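Long-range contact in 2-dehydro-3-deoxy-D-arabinonate dehydratase (Sulfolobus solfataricus, PDB 3BQB), which catalyses the magnesium-dependent dehydration of 2-dehydro-3-deoxy-D-arabinonate to 2,5-dioxopentanoate in a pentose oxidation pathway: residues 142-147 / 254-259. Sequence-based numbering, arbitrary orientation.
Sequences PEPELA and TGTAIV. With MG (magnesium ion), chain F.
E145 lies across the backbone of G255 and shows how one carboxylate can join a strand pair to a metal. Its OE1 binds the magnesium ion at 2.3 Å, while OE2 accepts a hydrogen bond from G255 N at 2.7 Å, the donor standing above the carboxylate plane. With CG anti to the carbonyl carbon (chi1 -43°) and an extended chain beyond it, the acid reaches both partners. T253 also hydrogen-bonds OE2, which would limit rotation of the carboxylate.

The tight part of this buried contact flanks E145. L146 O is gripped twice by T254, through N at 2.9 Å and OG1 at 2.7 Å. A water accepts from L146 N and donates to T254 OG1 and G255 O, bridging strand 144-147 and the weakly bonded strand 254-256, whose directions are 165° apart. A chi1 of -167° swings T256 OG1 away from the T256 backbone N and over P144 O, bonding it from above the carbonyl plane (3.0 Å), and P144 CG meets I258 CB at 3.8 Å.

The looser side is reached by the other branch of T256, its methyl CG2 touching E143 CB at 3.7 Å, the two side chains crossing at about a right angle. OE2 of the metal-binding E143 stands 2.7 Å from the magnesium ion, long for that metal, and forms a salt bridge with K182. This more open side continues the metal site of E145, with T256 a substrate-binding residue of the FAH-family enzyme.

Strand 140-150 pairs with strand 156-167, whose D164 shares the magnesium with E145, while P144 and I258 pack against L210 of strand 207-214.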
loop_
_atom_site.group_PDB
_atom_site.type_symbol
_atom_site.label_atom_id
_atom_site.label_comp_id
_atom_site.label_asym_id
_atom_site.label_seq_id
_atom_site.Cartn_x
_atom_site.Cartn_y
_atom_site.Cartn_z
ATOM N N PRO B 142 -32.985 -13.653 -16.968
ATOM C CA PRO B 142 -31.853 -14.282 -16.303
ATOM C C PRO B 142 -31.513 -15.568 -17.033
ATOM O O PRO B 142 -32.413 -16.234 -17.549
ATOM C CB PRO B 142 -32.390 -14.584 -14.903
ATOM C CG PRO B 142 -33.839 -14.798 -15.104
ATOM C CD PRO B 142 -34.239 -13.860 -16.221
ATOM N N GLU B 143 -30.228 -15.891 -17.103
ATOM C CA GLU B 143 -29.778 -17.138 -17.693
ATOM C C GLU B 143 -29.017 -17.908 -16.627
ATOM O O GLU B 143 -27.884 -17.551 -16.305
ATOM C CB GLU B 143 -28.882 -16.870 -18.895
ATOM C CG GLU B 143 -29.592 -16.200 -20.058
ATOM C CD GLU B 143 -28.682 -15.960 -21.253
ATOM O OE1 GLU B 143 -29.162 -15.375 -22.245
ATOM O OE2 GLU B 143 -27.489 -16.339 -21.206
ATOM N N PRO B 144 -29.647 -18.953 -16.056
ATOM C CA PRO B 144 -29.014 -19.753 -15.008
ATOM C C PRO B 144 -27.964 -20.686 -15.578
ATOM O O PRO B 144 -28.277 -21.496 -16.446
ATOM C CB PRO B 144 -30.183 -20.557 -14.436
ATOM C CG PRO B 144 -31.119 -20.705 -15.586
ATOM C CD PRO B 144 -31.010 -19.430 -16.361
ATOM N N GLU B 145 -26.731 -20.573 -15.096
ATOM C CA GLU B 145 -25.630 -21.355 -15.642
ATOM C C GLU B 145 -24.706 -21.870 -14.551
ATOM O O GLU B 145 -24.560 -21.250 -13.495
ATOM C CB GLU B 145 -24.823 -20.503 -16.626
ATOM C CG GLU B 145 -25.685 -19.670 -17.565
ATOM C CD GLU B 145 -24.930 -19.059 -18.727
ATOM O OE1 GLU B 145 -25.603 -18.507 -19.631
ATOM O OE2 GLU B 145 -23.682 -19.134 -18.759
ATOM N N LEU B 146 -24.091 -23.016 -14.819
ATOM C CA LEU B 146 -22.953 -23.471 -14.042
ATOM C C LEU B 146 -21.748 -22.649 -14.491
ATOM O O LEU B 146 -21.533 -22.467 -15.690
ATOM C CB LEU B 146 -22.684 -24.957 -14.287
ATOM C CG LEU B 146 -21.500 -25.551 -13.522
ATOM C CD1 LEU B 146 -21.809 -25.604 -12.037
ATOM C CD2 LEU B 146 -21.154 -26.930 -14.050
ATOM N N ALA B 147 -20.974 -22.153 -13.530
ATOM C CA ALA B 147 -19.743 -21.419 -13.819
ATOM C C ALA B 147 -18.564 -22.080 -13.125
ATOM O O ALA B 147 -18.718 -22.682 -12.059
ATOM C CB ALA B 147 -19.867 -19.973 -13.374
ATOM N N THR B 254 -20.842 -21.241 -18.251
ATOM C CA THR B 254 -20.787 -22.265 -19.298
ATOM C C THR B 254 -22.042 -22.398 -20.165
ATOM O O THR B 254 -22.163 -23.354 -20.929
ATOM C CB THR B 254 -20.445 -23.644 -18.686
ATOM O OG1 THR B 254 -21.522 -24.087 -17.846
ATOM C CG2 THR B 254 -19.168 -23.554 -17.869
ATOM N N GLY B 255 -22.957 -21.438 -20.061
ATOM C CA GLY B 255 -24.159 -21.403 -20.901
ATOM C C GLY B 255 -25.411 -21.820 -20.158
ATOM O O GLY B 255 -25.331 -22.452 -19.106
ATOM N N THR B 256 -26.570 -21.453 -20.702
ATOM C CA THR B 256 -27.861 -21.783 -20.093
ATOM C C THR B 256 -28.699 -22.687 -20.984
ATOM O O THR B 256 -28.482 -22.751 -22.193
ATOM C CB THR B 256 -28.693 -20.518 -19.794
ATOM O OG1 THR B 256 -29.795 -20.865 -18.946
ATOM C CG2 THR B 256 -29.224 -19.864 -21.089
ATOM N N ALA B 257 -29.655 -23.381 -20.362
ATOM C CA ALA B 257 -30.663 -24.189 -21.070
ATOM C C ALA B 257 -32.105 -23.783 -20.714
ATOM O O ALA B 257 -33.052 -24.198 -21.385
ATOM C CB ALA B 257 -30.444 -25.667 -20.775
ATOM N N ILE B 258 -32.268 -22.975 -19.670
ATOM C CA ILE B 258 -33.587 -22.562 -19.205
ATOM C C ILE B 258 -33.873 -21.161 -19.742
ATOM O O ILE B 258 -33.262 -20.184 -19.308
ATOM C CB ILE B 258 -33.674 -22.594 -17.657
ATOM C CG1 ILE B 258 -33.239 -23.969 -17.138
ATOM C CG2 ILE B 258 -35.092 -22.269 -17.185
ATOM C CD1 ILE B 258 -33.001 -24.019 -15.653
ATOM N N VAL B 259 -34.800 -21.083 -20.694
ATOM C CA VAL B 259 -35.103 -19.842 -21.394
ATOM C C VAL B 259 -36.588 -19.511 -21.281
ATOM O O VAL B 259 -37.398 -20.044 -22.041
ATOM C CB VAL B 259 -34.724 -19.939 -22.886
ATOM C CG1 VAL B 259 -34.924 -18.587 -23.581
ATOM C CG2 VAL B 259 -33.284 -20.437 -23.036
HETATM MG MG MG F . -24.886 -17.139 -21.285
HETATM O O HOH W 1 -24.130 -24.075 -17.528
#